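Long-range contact in microcin B17-processing protein McbD (Escherichia coli str. K-12 substr. MG1655, PDB 6GRH), which is required, as a YcaO-family protein, to process the inactive microcin B17 precursor peptide into the active antibiotic: residues D361-N373 with G384-P396. The protein carries 1 engineered substitution. Sequence-based numbering, arbitrary orientation.
Sequences DFFLHMNNSGAIN and GIKVRESKMVPFP
One water joins Met-366 to Val-393 across this contact: it donates to Met-366 O at 2.5 Å and accepts from Val-393 N at 3.0 Å. Asn-368 N supplies a third bond, so the same oxygen also ties the second residue of the type I beta turn, Asn-367 to Gly-370, to the C-terminal tail of the YcaO fold. The case illustrates how two irregular segments can be matched through a single water whose three partners all belong to buried residues, with apolar packing and a CA-H...O contact, from Ser-369 CA to Ser-390 O, alongside it. Inside the turn, Ser-369 OG donates to Asn-367 OD1 over 2.7 Å, in the carbonyl plane and on a lone pair. A weak bond from Ser-369 N reaches the same oxygen, which helps to fix the amide. The Met-392 side chain crosses that of Asn-367 at about a right angle, with SD 3.6 Å from Asn-367 OD1. Tyr-286 of helix 285-292 touches both of these residues and Met-366, while Trp-178 of helix 157-180 donates from its NE1 to Lys-391 O. Just before the turn, at Met-366, the contact becomes apolar, beginning where Met-392 CE meets Met-366 CG. A bend at chi3 (-74°) carries the Met-366 methyl to the tail, where CE lies 3.8 Å from Phe-395 CD1, approaching the ring obliquely, and presses more tightly than usual on Val-393 CG1, at 3.3 Å.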
loop_
_atom_site.group_PDB
_atom_site.type_symbol
_atom_site.label_atom_id
_atom_site.label_comp_id
_atom_site.label_asym_id
_atom_site.label_seq_id
_atom_site.Cartn_x
_atom_site.Cartn_y
_atom_site.Cartn_z
ATOM N N ASP E 361 -11.338 27.791 -53.724
ATOM C CA ASP E 361 -11.642 29.224 -53.749
ATOM C C ASP E 361 -11.051 30.044 -52.594
ATOM O O ASP E 361 -11.198 31.276 -52.556
ATOM C CB ASP E 361 -13.157 29.411 -53.823
ATOM C CG ASP E 361 -13.709 29.062 -55.198
ATOM O OD1 ASP E 361 -13.004 29.301 -56.206
ATOM O OD2 ASP E 361 -14.846 28.540 -55.276
ATOM N N PHE E 362 -10.375 29.365 -51.673
ATOM C CA PHE E 362 -9.625 29.992 -50.606
ATOM C C PHE E 362 -8.188 29.478 -50.749
ATOM O O PHE E 362 -7.892 28.674 -51.660
ATOM C CB PHE E 362 -10.204 29.566 -49.249
ATOM C CG PHE E 362 -11.562 30.161 -48.920
ATOM C CD1 PHE E 362 -12.721 29.652 -49.488
ATOM C CD2 PHE E 362 -11.679 31.188 -48.000
ATOM C CE1 PHE E 362 -13.963 30.177 -49.178
ATOM C CE2 PHE E 362 -12.929 31.727 -47.687
ATOM C CZ PHE E 362 -14.071 31.210 -48.268
ATOM N N PHE E 363 -7.294 29.914 -49.869
ATOM C CA PHE E 363 -5.938 29.340 -49.858
ATOM C C PHE E 363 -5.957 27.836 -49.552
ATOM O O PHE E 363 -6.576 27.403 -48.592
ATOM C CB PHE E 363 -5.036 30.088 -48.894
ATOM C CG PHE E 363 -4.782 31.498 -49.313
ATOM C CD1 PHE E 363 -3.846 31.771 -50.309
ATOM C CD2 PHE E 363 -5.490 32.542 -48.750
ATOM C CE1 PHE E 363 -3.610 33.061 -50.711
ATOM C CE2 PHE E 363 -5.254 33.837 -49.137
ATOM C CZ PHE E 363 -4.326 34.110 -50.129
ATOM N N LEU E 364 -5.313 27.042 -50.407
ATOM C CA LEU E 364 -5.263 25.580 -50.201
ATOM C C LEU E 364 -4.287 25.172 -49.099
ATOM O O LEU E 364 -4.426 24.104 -48.517
ATOM C CB LEU E 364 -4.943 24.841 -51.517
ATOM C CG LEU E 364 -6.152 24.667 -52.443
ATOM C CD1 LEU E 364 -5.729 24.153 -53.804
ATOM C CD2 LEU E 364 -7.204 23.741 -51.861
ATOM N N HIS E 365 -3.300 26.005 -48.828
ATOM C CA HIS E 365 -2.381 25.771 -47.730
ATOM C C HIS E 365 -1.779 27.113 -47.312
ATOM O O HIS E 365 -2.095 28.124 -47.922
ATOM C CB HIS E 365 -1.308 24.761 -48.163
ATOM C CG HIS E 365 -0.482 25.214 -49.320
ATOM N ND1 HIS E 365 0.510 26.159 -49.198
ATOM C CD2 HIS E 365 -0.462 24.809 -50.610
ATOM C CE1 HIS E 365 1.086 26.343 -50.371
ATOM N NE2 HIS E 365 0.524 25.524 -51.244
ATOM N N MET E 366 -0.910 27.133 -46.310
ATOM C CA MET E 366 -0.473 28.404 -45.717
ATOM C C MET E 366 0.951 28.855 -46.036
ATOM O O MET E 366 1.435 29.831 -45.445
ATOM C CB MET E 366 -0.702 28.381 -44.195
ATOM C CG MET E 366 0.305 27.612 -43.369
ATOM S SD MET E 366 -0.027 27.824 -41.604
ATOM C CE MET E 366 0.526 29.495 -41.303
ATOM N N ASN E 367 1.618 28.165 -46.953
ATOM C CA ASN E 367 2.975 28.527 -47.357
ATOM C C ASN E 367 2.986 29.346 -48.659
ATOM O O ASN E 367 3.073 28.785 -49.744
ATOM C CB ASN E 367 3.810 27.255 -47.519
ATOM C CG ASN E 367 5.249 27.540 -47.887
ATOM O OD1 ASN E 367 5.702 28.686 -47.844
ATOM N ND2 ASN E 367 5.983 26.487 -48.244
ATOM N N ASN E 368 2.928 30.669 -48.569
ATOM C CA ASN E 368 2.959 31.450 -49.816
ATOM C C ASN E 368 4.400 31.666 -50.374
ATOM O O ASN E 368 4.551 32.324 -51.379
ATOM C CB ASN E 368 2.081 32.726 -49.770
ATOM C CG ASN E 368 2.205 33.472 -48.486
ATOM O OD1 ASN E 368 1.224 33.666 -47.746
ATOM N ND2 ASN E 368 3.435 33.846 -48.169
ATOM N N SER E 369 5.429 31.090 -49.732
ATOM C CA SER E 369 6.755 30.932 -50.362
ATOM C C SER E 369 6.833 29.696 -51.280
ATOM O O SER E 369 7.809 29.523 -51.987
ATOM C CB SER E 369 7.872 30.851 -49.313
ATOM O OG SER E 369 8.033 29.528 -48.818
ATOM N N GLY E 370 5.831 28.822 -51.229
ATOM C CA GLY E 370 5.798 27.628 -52.068
ATOM C C GLY E 370 4.822 27.822 -53.198
ATOM O O GLY E 370 4.556 28.930 -53.596
ATOM N N ALA E 371 4.284 26.718 -53.695
ATOM C CA ALA E 371 3.388 26.711 -54.842
ATOM C C ALA E 371 1.930 26.782 -54.335
ATOM O O ALA E 371 1.368 25.802 -53.832
ATOM C CB ALA E 371 3.635 25.456 -55.661
ATOM N N ILE E 372 1.328 27.960 -54.470
ATOM C CA ILE E 372 0.052 28.267 -53.820
ATOM C C ILE E 372 -0.922 28.938 -54.796
ATOM O O ILE E 372 -0.496 29.576 -55.775
ATOM C CB ILE E 372 0.298 29.171 -52.589
ATOM C CG1 ILE E 372 -0.924 29.163 -51.646
ATOM C CG2 ILE E 372 0.680 30.591 -53.016
ATOM C CD1 ILE E 372 -0.649 29.755 -50.280
ATOM N N ASN E 373 -2.217 28.761 -54.541
ATOM C CA ASN E 373 -3.254 29.416 -55.339
ATOM C C ASN E 373 -3.489 30.851 -54.829
ATOM O O ASN E 373 -4.495 31.160 -54.202
ATOM C CB ASN E 373 -4.541 28.572 -55.429
ATOM C CG ASN E 373 -5.205 28.324 -54.089
ATOM O OD1 ASN E 373 -4.548 27.963 -53.099
ATOM N ND2 ASN E 373 -6.532 28.474 -54.060
ATOM N N GLY E 384 -2.235 43.157 -51.679
ATOM C CA GLY E 384 -1.536 43.438 -50.437
ATOM C C GLY E 384 -0.085 43.803 -50.641
ATOM O O GLY E 384 0.290 44.355 -51.692
ATOM N N ILE E 385 0.723 43.489 -49.631
ATOM C CA ILE E 385 2.145 43.823 -49.596
ATOM C C ILE E 385 2.950 42.827 -50.444
ATOM O O ILE E 385 2.937 41.611 -50.173
ATOM C CB ILE E 385 2.675 43.816 -48.150
ATOM C CG1 ILE E 385 1.933 44.859 -47.299
ATOM C CG2 ILE E 385 4.174 44.098 -48.115
ATOM C CD1 ILE E 385 1.870 44.495 -45.826
ATOM N N LYS E 386 3.673 43.354 -51.439
ATOM C CA LYS E 386 4.335 42.526 -52.456
ATOM C C LYS E 386 5.308 41.475 -51.908
ATOM O O LYS E 386 5.203 40.303 -52.263
ATOM C CB LYS E 386 5.069 43.400 -53.495
ATOM C CG LYS E 386 5.619 42.636 -54.703
ATOM C CD LYS E 386 4.603 41.650 -55.283
ATOM C CE LYS E 386 4.822 41.361 -56.763
ATOM N NZ LYS E 386 3.850 40.338 -57.263
ATOM N N VAL E 387 6.254 41.898 -51.074
ATOM C CA VAL E 387 7.196 40.962 -50.428
ATOM C C VAL E 387 6.521 39.845 -49.629
ATOM O O VAL E 387 7.017 38.712 -49.616
ATOM C CB VAL E 387 8.251 41.663 -49.520
ATOM C CG1 VAL E 387 9.345 42.298 -50.369
ATOM C CG2 VAL E 387 7.616 42.685 -48.578
ATOM N N ARG E 388 5.383 40.142 -48.998
ATOM C CA ARG E 388 4.660 39.133 -48.222
ATOM C C ARG E 388 4.105 38.023 -49.128
ATOM O O ARG E 388 3.934 36.894 -48.663
ATOM C CB ARG E 388 3.510 39.743 -47.406
ATOM C CG ARG E 388 3.883 40.869 -46.446
ATOM C CD ARG E 388 4.311 40.342 -45.113
ATOM N NE ARG E 388 4.593 41.341 -44.080
ATOM C CZ ARG E 388 3.749 41.764 -43.138
ATOM N NH1 ARG E 388 2.473 41.382 -43.105
ATOM N NH2 ARG E 388 4.186 42.616 -42.226
ATOM N N GLU E 389 3.826 38.323 -50.402
ATOM C CA GLU E 389 3.270 37.318 -51.331
ATOM C C GLU E 389 4.238 36.177 -51.681
ATOM O O GLU E 389 3.796 35.125 -52.143
ATOM C CB GLU E 389 2.780 37.966 -52.630
ATOM C CG GLU E 389 1.607 38.919 -52.456
ATOM C CD GLU E 389 1.211 39.612 -53.752
ATOM O OE1 GLU E 389 2.106 40.030 -54.518
ATOM O OE2 GLU E 389 0.001 39.757 -54.003
ATOM N N SER E 390 5.537 36.391 -51.461
ATOM C CA SER E 390 6.570 35.382 -51.678
ATOM C C SER E 390 7.238 34.851 -50.393
ATOM O O SER E 390 8.177 34.085 -50.490
ATOM C CB SER E 390 7.652 35.983 -52.575
ATOM O OG SER E 390 8.283 37.087 -51.925
ATOM N N LYS E 391 6.759 35.239 -49.209
ATOM C CA LYS E 391 7.396 34.878 -47.941
ATOM C C LYS E 391 6.408 34.128 -47.070
ATOM O O LYS E 391 5.257 34.540 -46.943
ATOM C CB LYS E 391 7.814 36.123 -47.173
ATOM C CG LYS E 391 9.221 36.632 -47.412
ATOM C CD LYS E 391 9.598 37.677 -46.356
ATOM C CE LYS E 391 9.792 37.053 -44.971
ATOM N NZ LYS E 391 10.400 37.981 -43.970
ATOM N N MET E 392 6.850 33.065 -46.417
ATOM C CA MET E 392 5.943 32.374 -45.520
ATOM C C MET E 392 5.710 33.179 -44.234
ATOM O O MET E 392 6.643 33.702 -43.641
ATOM C CB MET E 392 6.432 30.983 -45.186
ATOM C CG MET E 392 5.440 30.282 -44.298
ATOM S SD MET E 392 5.632 28.522 -44.286
ATOM C CE MET E 392 4.392 28.154 -43.036
ATOM N N VAL E 393 4.444 33.273 -43.837
ATOM C CA VAL E 393 4.032 33.865 -42.545
ATOM C C VAL E 393 4.842 33.264 -41.369
ATOM O O VAL E 393 5.068 32.059 -41.365
ATOM C CB VAL E 393 2.495 33.681 -42.322
ATOM C CG1 VAL E 393 2.115 32.220 -42.170
ATOM C CG2 VAL E 393 1.988 34.504 -41.132
ATOM N N PRO E 394 5.307 34.103 -40.406
ATOM C CA PRO E 394 6.094 33.618 -39.260
ATOM C C PRO E 394 5.215 32.994 -38.143
ATOM O O PRO E 394 5.084 33.525 -37.026
ATOM C CB PRO E 394 6.850 34.873 -38.806
ATOM C CG PRO E 394 5.919 35.995 -39.139
ATOM C CD PRO E 394 5.262 35.581 -40.429
ATOM N N PHE E 395 4.634 31.847 -38.480
ATOM C CA PHE E 395 3.655 31.159 -37.654
ATOM C C PHE E 395 3.980 29.673 -37.792
ATOM O O PHE E 395 4.317 29.254 -38.896
ATOM C CB PHE E 395 2.251 31.465 -38.180
ATOM C CG PHE E 395 1.146 30.976 -37.290
ATOM C CD1 PHE E 395 0.553 29.747 -37.518
ATOM C CD2 PHE E 395 0.691 31.753 -36.227
ATOM C CE1 PHE E 395 -0.460 29.275 -36.698
ATOM C CE2 PHE E 395 -0.323 31.289 -35.398
ATOM C CZ PHE E 395 -0.892 30.038 -35.635
ATOM N N PRO E 396 3.914 28.882 -36.689
ATOM C CA PRO E 396 4.227 27.433 -36.788
ATOM C C PRO E 396 3.142 26.576 -37.480
ATOM O O PRO E 396 3.408 25.451 -37.960
ATOM C CB PRO E 396 4.374 26.991 -35.325
ATOM C CG PRO E 396 3.763 28.055 -34.489
ATOM C CD PRO E 396 3.500 29.266 -35.324
ATOM O OXT PRO E 396 1.965 26.987 -37.565
HETATM O O HOH W 1 2.452 32.131 -45.793
#